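Local atomic coordinates of type II restriction enzyme BsoBI (Geobacillus stearothermophilus, PDB entry 1DC1), a protein that recognises the double-stranded DNA sequence 5'-CYCGRG-3' as a homodimer and cleaves it after the first cytosine, leaving fragments with 5'-phosphate ends. Residues Ser148-Ala153 and Ile187-Asn192; Arg144-Ala149 and Ser315-Ile320; Lys158-Arg163 and Thr168-Lys173; Glu233-Leu238 and Asn266-Lys271. All blocks are in the same frame, centred on the assembly; numbering follows the deposited sequence. Where two conformers were deposited one is given.

Interaction 1 (Ser148-Ala153 and Ile187-Asn192); sequences SALDIA and ISWTIN
L150, near the end of helix 110-152, and W189, on strand 184-191, hold their CA atoms 8.4 Å apart, a spacing that side chains rather than backbones must bridge. This is helix-on-sheet packing within the PD-(D/E)XK nuclease fold: the final turns of the long helix lie against the mixed sheet through a small buried patch of 119 Å², with no hydrogen bond across it.

L150 makes all the side-chain contacts of segment 148-153 here: CD1 meets I187 and the rim of the indole, CD2 the indole face. Its CG stands beside the backbone N and anti to the carbonyl carbon (chi1 -68°), which directs the fork at the sheet. CD1 lies 3.8 Å from CG2 of I187, the two side chains running past each other in opposite directions. The L150 and W189 side chains cross at about a right angle, and CD2 sits over one face of the indole, 4.2 Å from the centroid of the five-membered ring and 24° off its normal, the geometry of a CH-pi contact.

The strand's alternation explains the pairing: I187 and W189 point to the helix, whereas S188 between them points away, its OG hydrogen-bonded with R196 O and T197 OG1. The bond from W189 NE1 to the backbone O of I321, a residue that also touches L150, probably limits rotation of the indole. The methyl over the indole is displaced toward the rim of the ring, so L150 CD2 comes within 3.9 Å of W189 CG.

Interaction 2 (Arg144-Ala149 and Ser315-Ile320); sequences RAIISA and SLCRWI
I146 and C317 mark where two helices meet, their CA atoms only 5.5 Å apart. The axes of segments 144-149 and 315-320 approach to 9.0 Å and cross at -60°, and the segments bury 204 Å² between them.

Every direct contact is apolar, and no hydrogen bond crosses. The sulfur of C317 is the hub: SG lies 3.6 Å from CB of A145 and 3.8 Å from CG1 of I146, wedged against two consecutive residues of the facing helix. Its chi1 of -76°, with SG beside its own backbone N, turns the sulfur toward A145 and I146. Farther along, I146 and I320 cross at about a right angle, with CD1 of I146 3.9 Å from CG2 of I320. The small side chain of A145 is consistent with the close approach of the two backbones here.

On helix 110-152, the polar side chain of R144 faces away from this contact, forming salt bridges with D177 and E181, and its NH2 adds a weak bond to S148 OG.

L316 and W319, turned away from the long helix, pack on strand 276-281, and I320 touches both I146 and I278. Both helices pack against the sheet, side by side: an inclined helix pair of the PD-(D/E)XK nuclease fold.

Interaction 3 (Lys158-Arg163 and Thr168-Lys173); sequences KWLDSR and TNWMDK
W159 and M171 form the hydrogen-bonded pair of an antiparallel hairpin: W159 N donates to M171 O at 2.6 Å, and M171 N returns a bond to W159 O at 2.8 Å. Both bonds lie in the carbonyl plane. K158 and D172 flank them as a non-hydrogen-bonded pair, and the short strand 170-172 edges the large mixed sheet.

The tight part is the L160-W170 packing. L160 CD1 stands almost exactly over the five-membered ring of W170, 3.7 Å from its centroid and 5° off the normal, a CH-pi contact, while CD2 lies 3.8 Å from CZ2. Because L160 has CG anti to the backbone N (chi1 -160°), its fork spreads across that face. S188, T197, M199 and P220 also border the indole. Replacing W170 with an alanine would probably leave L160 without its aromatic cover and open a gap beside strand 184-191.

The other side is more open: D172 is exposed, K158 and M171 partly so. M171 SD approaches W159 obliquely, 4.7 Å from the centroid of its six-membered ring, a Met-aromatic contact. A water bonded to D172 O also reaches W159 NE1 weakly. K158 NZ meets D172 OD1 at 2.9 Å from above the carboxylate plane, a salt bridge reached by a bent lysine chain.

The two backbone bonds thus fix the W159-M171 register and the L160-W170 packing probably stabilises it, while the K158-D172 ion pair, near solvent, probably contributes a weaker attraction.

Interaction 4 (Glu233-Leu238 and Asn266-Lys271); sequences EKYLLL and NKFSEK
F268 presents its edge to the face of Y235, the centroids 5.5 Å apart and the planes inclined at 69°: an offset edge-to-face pair. The leading atom is CZ of F268, 3.8 Å from CD1 of Y235 and set over one face of the phenol ring, while CE2 of F268 approaches Y235 CB at 3.9 Å. The offset therefore lies toward the base of the tyrosine, whose hydroxyl is held by the backbone N of Q230.

L238 meets the same phenylalanine differently. It crosses F268 obliquely and lays CD1 above one face of the ring near the rim, 4.2 Å from CE1. The phenylalanine is thus engaged both at an edge and over a face. V204 touches all three side chains, and P275 touches L238 and F268.

Y235 and L238 both point at the helix although three residues apart; the classic beta bulge at L236 and L237, opposite L215, is consistent with this shift in alternation. The contact joins strand 235-242 to helix 247-270 within a beta-alpha-beta crossover. A serine in place of F268 would probably leave the face of Y235 and the methyl of L238 without their helix partner.

With no polar bond across it, the contact probably rests on dispersion and on the attraction of a ring's C-H edge for a pi face.

In the fold
Interactions 1 and 2 share S148 and A149, and their centres lie 8 Å apart. W189 CZ2 packs 3.9 Å from I320 O, so both contacts meet at the C-terminal helix. Interaction 3, about 15 Å from interaction 1 between centres, joins it through the sheet: S188 N lies 2.8 Å from K158 O, a probable hydrogen bond between neighbouring strands. Interaction 4, its centre about 23 Å from that of interaction 2, still touches it where W319 CH2 comes 3.7 Å from L237 CD1. It is also nearest the predicted catalytic magnesium site, the side chain of L238 being about 6 Å from that of E240. The nearest atom of interaction 3 is about 5 Å from the DNA.

Interaction 1 (Ser148-Ala153 and Ile187-Asn192)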
# COMPACT_ATOMS: atom_id res chain seq x y z
N SER D 148 -12.64 1.81 -28.46
CA SER D 148 -12.78 2.96 -29.35
C SER D 148 -11.80 2.85 -30.51
O SER D 148 -12.16 3.16 -31.64
CB SER D 148 -12.57 4.26 -28.61
OG SER D 148 -13.80 4.56 -28.00
N ALA D 149 -10.57 2.42 -30.24
CA ALA D 149 -9.61 2.23 -31.31
C ALA D 149 -10.14 1.20 -32.34
O ALA D 149 -9.96 1.40 -33.55
CB ALA D 149 -8.28 1.75 -30.75
N LEU D 150 -10.77 0.11 -31.89
CA LEU D 150 -11.32 -0.92 -32.80
C LEU D 150 -12.49 -0.30 -33.57
O LEU D 150 -12.59 -0.48 -34.79
CB LEU D 150 -11.83 -2.19 -32.04
CG LEU D 150 -10.73 -3.04 -31.38
CD1 LEU D 150 -11.25 -4.03 -30.37
CD2 LEU D 150 -10.03 -3.77 -32.47
N ASP D 151 -13.35 0.41 -32.85
CA ASP D 151 -14.52 1.05 -33.46
C ASP D 151 -14.09 2.05 -34.52
O ASP D 151 -14.60 2.03 -35.63
CB ASP D 151 -15.36 1.78 -32.41
CG ASP D 151 -16.04 0.83 -31.42
OD1 ASP D 151 -16.06 -0.39 -31.69
OD2 ASP D 151 -16.54 1.31 -30.38
N ILE D 152 -13.15 2.93 -34.18
CA ILE D 152 -12.68 3.95 -35.14
C ILE D 152 -12.05 3.30 -36.39
O ILE D 152 -12.12 3.86 -37.51
CB ILE D 152 -11.70 4.97 -34.46
CG1 ILE D 152 -12.42 5.71 -33.31
CG2 ILE D 152 -11.26 6.06 -35.48
CD1 ILE D 152 -11.52 6.19 -32.20
N ALA D 153 -11.50 2.10 -36.22
CA ALA D 153 -10.88 1.37 -37.32
C ALA D 153 -11.85 0.44 -38.02
O ALA D 153 -11.47 -0.31 -38.92
CB ALA D 153 -9.66 0.57 -36.78
N ILE D 187 -11.46 -8.70 -24.33
CA ILE D 187 -11.92 -8.21 -25.63
C ILE D 187 -11.16 -9.05 -26.63
O ILE D 187 -9.97 -9.37 -26.40
CB ILE D 187 -11.56 -6.72 -25.84
CG1 ILE D 187 -12.27 -5.87 -24.77
CG2 ILE D 187 -11.83 -6.27 -27.31
CD1 ILE D 187 -13.77 -5.76 -24.96
N SER D 188 -11.82 -9.41 -27.72
CA SER D 188 -11.17 -10.23 -28.72
C SER D 188 -11.42 -9.71 -30.13
O SER D 188 -12.54 -9.34 -30.45
CB SER D 188 -11.69 -11.65 -28.57
OG SER D 188 -10.95 -12.50 -29.41
N TRP D 189 -10.41 -9.70 -30.98
CA TRP D 189 -10.57 -9.23 -32.36
C TRP D 189 -9.65 -10.01 -33.34
O TRP D 189 -8.87 -10.91 -32.95
CB TRP D 189 -10.23 -7.74 -32.50
CG TRP D 189 -8.78 -7.44 -32.15
CD1 TRP D 189 -7.70 -7.31 -33.02
CD2 TRP D 189 -8.25 -7.21 -30.81
NE1 TRP D 189 -6.55 -7.01 -32.29
CE2 TRP D 189 -6.85 -6.95 -30.95
CE3 TRP D 189 -8.82 -7.21 -29.52
CZ2 TRP D 189 -6.02 -6.68 -29.81
CZ3 TRP D 189 -8.01 -6.93 -28.40
CH2 TRP D 189 -6.64 -6.68 -28.55
N THR D 190 -9.76 -9.65 -34.61
CA THR D 190 -8.95 -10.25 -35.67
C THR D 190 -8.43 -9.09 -36.50
O THR D 190 -9.19 -8.23 -36.94
CB THR D 190 -9.76 -11.17 -36.58
OG1 THR D 190 -10.29 -12.26 -35.83
CG2 THR D 190 -8.87 -11.73 -37.67
N ILE D 191 -7.11 -9.06 -36.70
CA ILE D 191 -6.48 -8.01 -37.47
C ILE D 191 -5.50 -8.71 -38.43
O ILE D 191 -4.69 -9.52 -38.01
CB ILE D 191 -5.72 -7.01 -36.52
CG1 ILE D 191 -4.86 -6.07 -37.35
CG2 ILE D 191 -4.82 -7.76 -35.54
CD1 ILE D 191 -5.53 -4.75 -37.61
N ASN D 192 -5.57 -8.42 -39.72
CA ASN D 192 -4.68 -9.05 -40.70
C ASN D 192 -4.74 -10.58 -40.67
O ASN D 192 -3.73 -11.24 -40.91
CB ASN D 192 -3.21 -8.65 -40.45
CG ASN D 192 -2.93 -7.18 -40.78
OD1 ASN D 192 -3.37 -6.67 -41.81
ND2 ASN D 192 -2.20 -6.50 -39.90

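Interaction 2 (Arg144-Ala149 and Ser315-Ile320)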
# COMPACT_ATOMS: atom_id res chain seq x y z
N ARG D 144 -11.90 1.17 -22.63
CA ARG D 144 -12.63 2.15 -23.44
C ARG D 144 -11.72 2.61 -24.57
O ARG D 144 -12.18 2.76 -25.71
CB ARG D 144 -13.05 3.35 -22.59
CG ARG D 144 -13.79 4.44 -23.33
CD ARG D 144 -15.20 3.95 -23.63
NE ARG D 144 -15.36 3.57 -25.04
CZ ARG D 144 -16.40 2.93 -25.56
NH1 ARG D 144 -17.44 2.54 -24.81
NH2 ARG D 144 -16.42 2.72 -26.87
N ALA D 145 -10.44 2.84 -24.27
CA ALA D 145 -9.47 3.26 -25.31
C ALA D 145 -9.27 2.16 -26.39
O ALA D 145 -9.18 2.45 -27.58
CB ALA D 145 -8.15 3.64 -24.66
N ILE D 146 -9.24 0.90 -25.96
CA ILE D 146 -9.08 -0.25 -26.84
C ILE D 146 -10.31 -0.41 -27.74
O ILE D 146 -10.16 -0.50 -28.95
CB ILE D 146 -8.89 -1.56 -26.00
CG1 ILE D 146 -7.54 -1.50 -25.21
CG2 ILE D 146 -9.07 -2.83 -26.94
CD1 ILE D 146 -6.45 -2.31 -25.80
N ILE D 147 -11.51 -0.47 -27.17
CA ILE D 147 -12.71 -0.61 -28.00
C ILE D 147 -12.96 0.60 -28.91
O ILE D 147 -13.38 0.44 -30.04
CB ILE D 147 -13.99 -1.04 -27.17
CG1 ILE D 147 -14.48 0.03 -26.20
CG2 ILE D 147 -13.64 -2.34 -26.40
CD1 ILE D 147 -15.60 -0.50 -25.34
N SER D 148 -12.64 1.81 -28.46
CA SER D 148 -12.78 2.96 -29.35
C SER D 148 -11.80 2.85 -30.51
O SER D 148 -12.16 3.16 -31.64
CB SER D 148 -12.57 4.26 -28.61
OG SER D 148 -13.80 4.56 -28.00
N ALA D 149 -10.57 2.42 -30.24
CA ALA D 149 -9.61 2.23 -31.31
C ALA D 149 -10.14 1.20 -32.34
O ALA D 149 -9.96 1.40 -33.55
CB ALA D 149 -8.28 1.75 -30.75
N SER D 315 -2.13 5.94 -28.76
CA SER D 315 -1.04 5.42 -29.56
C SER D 315 -0.72 4.00 -29.09
O SER D 315 -0.56 3.10 -29.89
CB SER D 315 0.18 6.37 -29.38
OG SER D 315 1.39 5.80 -29.84
N LEU D 316 -0.67 3.78 -27.77
CA LEU D 316 -0.33 2.46 -27.25
C LEU D 316 -1.40 1.44 -27.63
O LEU D 316 -1.08 0.31 -28.00
CB LEU D 316 -0.15 2.55 -25.72
CG LEU D 316 0.34 1.26 -25.06
CD1 LEU D 316 1.52 1.55 -24.15
CD2 LEU D 316 -0.80 0.65 -24.27
N CYS D 317 -2.67 1.85 -27.52
CA CYS D 317 -3.82 0.98 -27.85
C CYS D 317 -3.88 0.62 -29.34
O CYS D 317 -4.19 -0.50 -29.71
CB CYS D 317 -5.13 1.66 -27.42
SG CYS D 317 -5.34 1.55 -25.64
N ARG D 318 -3.61 1.58 -30.21
CA ARG D 318 -3.60 1.30 -31.64
C ARG D 318 -2.47 0.30 -31.92
O ARG D 318 -2.64 -0.64 -32.69
CB ARG D 318 -3.44 2.63 -32.38
CG ARG D 318 -3.00 2.52 -33.79
CD ARG D 318 -3.19 3.85 -34.52
NE ARG D 318 -3.43 3.62 -35.95
CZ ARG D 318 -2.73 4.16 -36.95
NH1 ARG D 318 -1.71 4.98 -36.70
NH2 ARG D 318 -3.06 3.87 -38.21
N TRP D 319 -1.33 0.48 -31.26
CA TRP D 319 -0.23 -0.43 -31.41
C TRP D 319 -0.63 -1.84 -30.90
O TRP D 319 -0.31 -2.85 -31.56
CB TRP D 319 0.96 0.10 -30.61
CG TRP D 319 2.06 -0.92 -30.45
CD1 TRP D 319 2.97 -1.32 -31.40
CD2 TRP D 319 2.37 -1.66 -29.27
NE1 TRP D 319 3.82 -2.25 -30.89
CE2 TRP D 319 3.48 -2.49 -29.58
CE3 TRP D 319 1.82 -1.71 -27.98
CZ2 TRP D 319 4.05 -3.35 -28.65
CZ3 TRP D 319 2.39 -2.58 -27.05
CH2 TRP D 319 3.50 -3.38 -27.39
N ILE D 320 -1.31 -1.91 -29.74
CA ILE D 320 -1.70 -3.20 -29.17
C ILE D 320 -2.59 -4.00 -30.10
O ILE D 320 -2.42 -5.20 -30.26
CB ILE D 320 -2.44 -3.02 -27.82
CG1 ILE D 320 -1.41 -3.06 -26.71
CG2 ILE D 320 -3.48 -4.16 -27.58
CD1 ILE D 320 -1.94 -2.61 -25.38

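Interaction 3 (Lys158-Arg163 and Thr168-Lys173)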
# COMPACT_ATOMS: atom_id res chain seq x y z
N LYS D 158 -15.38 -9.19 -29.96
CA LYS D 158 -16.25 -9.93 -29.07
C LYS D 158 -15.77 -9.56 -27.69
O LYS D 158 -14.62 -9.15 -27.53
CB LYS D 158 -16.08 -11.42 -29.29
CG LYS D 158 -16.26 -11.80 -30.76
CD LYS D 158 -16.13 -13.27 -30.94
CE LYS D 158 -17.47 -13.91 -30.88
NZ LYS D 158 -18.00 -13.93 -32.26
N TRP D 159 -16.66 -9.65 -26.71
CA TRP D 159 -16.27 -9.32 -25.38
C TRP D 159 -16.74 -10.35 -24.37
O TRP D 159 -17.64 -11.12 -24.63
CB TRP D 159 -16.78 -7.95 -25.03
CG TRP D 159 -18.24 -7.91 -24.86
CD1 TRP D 159 -19.18 -8.04 -25.84
CD2 TRP D 159 -18.96 -7.63 -23.64
NE1 TRP D 159 -20.44 -7.85 -25.30
CE2 TRP D 159 -20.33 -7.59 -23.96
CE3 TRP D 159 -18.56 -7.40 -22.30
CZ2 TRP D 159 -21.31 -7.34 -22.99
CZ3 TRP D 159 -19.52 -7.15 -21.36
CH2 TRP D 159 -20.88 -7.12 -21.70
N LEU D 160 -16.09 -10.33 -23.22
CA LEU D 160 -16.37 -11.25 -22.14
C LEU D 160 -16.86 -10.44 -20.93
O LEU D 160 -16.21 -9.49 -20.47
CB LEU D 160 -15.09 -12.07 -21.83
CG LEU D 160 -15.25 -13.39 -21.08
CD1 LEU D 160 -16.10 -14.41 -21.87
CD2 LEU D 160 -13.88 -13.94 -20.80
N ASP D 161 -18.03 -10.81 -20.46
CA ASP D 161 -18.68 -10.13 -19.36
C ASP D 161 -18.11 -10.56 -18.02
O ASP D 161 -18.26 -11.72 -17.62
CB ASP D 161 -20.17 -10.46 -19.44
CG ASP D 161 -21.03 -9.48 -18.66
OD1 ASP D 161 -20.60 -9.03 -17.58
OD2 ASP D 161 -22.14 -9.16 -19.14
N SER D 162 -17.45 -9.62 -17.32
CA SER D 162 -16.84 -9.88 -16.01
C SER D 162 -17.85 -10.44 -14.98
O SER D 162 -17.46 -11.17 -14.04
CB SER D 162 -16.22 -8.61 -15.47
OG SER D 162 -17.27 -7.69 -15.25
N ARG D 163 -19.13 -10.12 -15.17
CA ARG D 163 -20.18 -10.63 -14.29
C ARG D 163 -20.39 -12.16 -14.46
O ARG D 163 -20.85 -12.84 -13.52
CB ARG D 163 -21.51 -9.93 -14.58
CG ARG D 163 -21.61 -8.55 -14.03
CD ARG D 163 -21.62 -7.64 -15.18
NE ARG D 163 -22.90 -6.99 -15.37
CZ ARG D 163 -23.48 -6.81 -16.56
NH1 ARG D 163 -22.90 -7.23 -17.67
NH2 ARG D 163 -24.62 -6.14 -16.64
N THR D 168 -16.61 -17.72 -20.17
CA THR D 168 -16.46 -18.47 -21.40
C THR D 168 -17.34 -17.91 -22.51
O THR D 168 -17.03 -18.08 -23.69
CB THR D 168 -16.86 -19.95 -21.16
OG1 THR D 168 -16.35 -20.76 -22.23
CG2 THR D 168 -18.42 -20.10 -21.05
N ASN D 169 -18.42 -17.23 -22.15
CA ASN D 169 -19.34 -16.73 -23.18
C ASN D 169 -18.92 -15.44 -23.88
O ASN D 169 -19.28 -14.35 -23.46
CB ASN D 169 -20.74 -16.57 -22.59
CG ASN D 169 -21.80 -16.27 -23.66
OD1 ASN D 169 -21.80 -16.85 -24.76
ND2 ASN D 169 -22.72 -15.37 -23.33
N TRP D 170 -18.15 -15.58 -24.96
CA TRP D 170 -17.70 -14.42 -25.71
C TRP D 170 -18.82 -13.87 -26.59
O TRP D 170 -19.26 -14.50 -27.54
CB TRP D 170 -16.49 -14.78 -26.56
CG TRP D 170 -15.26 -14.90 -25.72
CD1 TRP D 170 -14.79 -16.04 -25.10
CD2 TRP D 170 -14.31 -13.85 -25.43
NE1 TRP D 170 -13.61 -15.76 -24.45
CE2 TRP D 170 -13.28 -14.43 -24.63
CE3 TRP D 170 -14.22 -12.48 -25.77
CZ2 TRP D 170 -12.16 -13.68 -24.16
CZ3 TRP D 170 -13.10 -11.72 -25.29
CH2 TRP D 170 -12.10 -12.34 -24.49
N MET D 171 -19.28 -12.67 -26.25
CA MET D 171 -20.37 -12.07 -26.99
C MET D 171 -19.92 -11.07 -28.02
O MET D 171 -18.87 -10.45 -27.89
CB MET D 171 -21.39 -11.38 -26.05
CG MET D 171 -21.72 -12.19 -24.79
SD MET D 171 -22.52 -11.23 -23.53
CE MET D 171 -23.84 -10.62 -24.38
N ASP D 172 -20.75 -10.91 -29.05
CA ASP D 172 -20.44 -9.93 -30.07
C ASP D 172 -20.72 -8.52 -29.54
O ASP D 172 -21.63 -8.29 -28.71
CB ASP D 172 -21.24 -10.17 -31.35
CG ASP D 172 -20.73 -11.35 -32.14
OD1 ASP D 172 -19.52 -11.43 -32.48
OD2 ASP D 172 -21.59 -12.19 -32.44
N LYS D 173 -19.90 -7.60 -30.00
CA LYS D 173 -20.02 -6.22 -29.62
C LYS D 173 -21.45 -5.76 -29.93
O LYS D 173 -22.00 -6.11 -30.97
CB LYS D 173 -19.02 -5.41 -30.45
CG LYS D 173 -19.30 -3.96 -30.60
CD LYS D 173 -18.84 -3.51 -31.94
CE LYS D 173 -19.09 -2.03 -32.06
NZ LYS D 173 -20.50 -1.70 -32.32
O HOH W 1 -23.54 -7.89 -26.61
O HOH W 2 -19.39 -13.42 -21.20

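Interaction 4 (Glu233-Leu238 and Asn266-Lys271)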
# COMPACT_ATOMS: atom_id res chain seq x y z
N GLU D 233 3.70 -20.13 -25.53
CA GLU D 233 3.92 -19.55 -26.85
C GLU D 233 2.73 -18.67 -27.30
O GLU D 233 2.87 -17.87 -28.24
CB GLU D 233 4.14 -20.64 -27.90
CG GLU D 233 4.41 -22.00 -27.35
CD GLU D 233 3.18 -22.62 -26.76
OE1 GLU D 233 2.18 -22.74 -27.51
OE2 GLU D 233 3.22 -22.98 -25.56
N LYS D 234 1.58 -18.82 -26.63
CA LYS D 234 0.35 -18.06 -26.98
C LYS D 234 0.33 -16.68 -26.39
O LYS D 234 -0.52 -15.88 -26.75
CB LYS D 234 -0.89 -18.80 -26.49
CG LYS D 234 -1.15 -20.08 -27.22
CD LYS D 234 -0.61 -19.99 -28.63
CE LYS D 234 -1.36 -20.94 -29.58
NZ LYS D 234 -0.63 -21.08 -30.88
N TYR D 235 1.22 -16.42 -25.44
CA TYR D 235 1.32 -15.09 -24.79
C TYR D 235 2.12 -14.09 -25.63
O TYR D 235 3.37 -14.16 -25.70
CB TYR D 235 1.98 -15.19 -23.42
CG TYR D 235 1.12 -15.90 -22.40
CD1 TYR D 235 1.16 -17.29 -22.26
CD2 TYR D 235 0.31 -15.17 -21.53
CE1 TYR D 235 0.42 -17.92 -21.28
CE2 TYR D 235 -0.44 -15.81 -20.53
CZ TYR D 235 -0.38 -17.17 -20.41
OH TYR D 235 -1.14 -17.79 -19.43
N LEU D 236 1.40 -13.18 -26.29
CA LEU D 236 2.04 -12.15 -27.13
C LEU D 236 2.54 -10.98 -26.29
O LEU D 236 3.58 -10.42 -26.57
CB LEU D 236 1.07 -11.57 -28.18
CG LEU D 236 0.61 -12.49 -29.31
CD1 LEU D 236 -0.44 -11.82 -30.14
CD2 LEU D 236 1.82 -12.87 -30.18
N LEU D 237 1.78 -10.61 -25.26
CA LEU D 237 2.12 -9.48 -24.43
C LEU D 237 1.61 -9.64 -23.02
O LEU D 237 0.55 -10.23 -22.82
CB LEU D 237 1.53 -8.19 -25.05
CG LEU D 237 1.57 -6.83 -24.31
CD1 LEU D 237 1.60 -5.74 -25.34
CD2 LEU D 237 0.37 -6.65 -23.36
N LEU D 238 2.39 -9.14 -22.04
CA LEU D 238 2.01 -9.12 -20.62
C LEU D 238 2.32 -7.71 -20.14
O LEU D 238 3.33 -7.12 -20.50
CB LEU D 238 2.77 -10.17 -19.81
CG LEU D 238 2.54 -11.57 -20.42
CD1 LEU D 238 3.81 -12.04 -21.09
CD2 LEU D 238 2.11 -12.52 -19.39
N ASN D 266 11.97 -13.36 -16.80
CA ASN D 266 12.84 -14.43 -16.37
C ASN D 266 12.23 -15.80 -16.71
O ASN D 266 12.87 -16.61 -17.40
CB ASN D 266 13.10 -14.33 -14.85
CG ASN D 266 14.16 -13.25 -14.49
OD1 ASN D 266 14.85 -12.70 -15.36
ND2 ASN D 266 14.28 -12.95 -13.20
N LYS D 267 11.01 -16.04 -16.25
CA LYS D 267 10.36 -17.30 -16.49
C LYS D 267 10.16 -17.59 -17.99
O LYS D 267 10.42 -18.70 -18.48
CB LYS D 267 9.03 -17.31 -15.77
CG LYS D 267 9.21 -17.51 -14.29
CD LYS D 267 10.01 -18.79 -14.05
CE LYS D 267 10.07 -19.11 -12.58
NZ LYS D 267 9.80 -20.57 -12.37
N PHE D 268 9.70 -16.59 -18.74
CA PHE D 268 9.48 -16.82 -20.16
C PHE D 268 10.80 -17.11 -20.91
O PHE D 268 10.85 -18.01 -21.74
CB PHE D 268 8.70 -15.64 -20.83
CG PHE D 268 7.18 -15.78 -20.75
CD1 PHE D 268 6.48 -15.40 -19.59
CD2 PHE D 268 6.47 -16.41 -21.77
CE1 PHE D 268 5.08 -15.68 -19.43
CE2 PHE D 268 5.09 -16.70 -21.65
CZ PHE D 268 4.38 -16.33 -20.47
N SER D 269 11.86 -16.36 -20.62
CA SER D 269 13.13 -16.54 -21.29
C SER D 269 13.67 -17.92 -21.11
O SER D 269 14.28 -18.47 -22.03
CB SER D 269 14.15 -15.57 -20.77
OG SER D 269 13.87 -14.31 -21.31
N GLU D 270 13.47 -18.45 -19.91
CA GLU D 270 13.89 -19.79 -19.57
C GLU D 270 13.33 -20.76 -20.55
O GLU D 270 13.95 -21.78 -20.86
CB GLU D 270 13.35 -20.16 -18.21
CG GLU D 270 14.14 -19.58 -17.09
CD GLU D 270 13.59 -20.04 -15.78
OE1 GLU D 270 12.74 -20.98 -15.81
OE2 GLU D 270 13.99 -19.46 -14.74
N LYS D 271 12.13 -20.45 -21.03
CA LYS D 271 11.45 -21.29 -21.99
C LYS D 271 11.78 -20.87 -23.41
O LYS D 271 11.23 -21.38 -24.38
CB LYS D 271 9.94 -21.16 -21.79
CG LYS D 271 9.40 -22.23 -20.87
CD LYS D 271 10.31 -22.53 -19.64
CE LYS D 271 9.82 -23.79 -18.87
NZ LYS D 271 10.94 -24.66 -18.37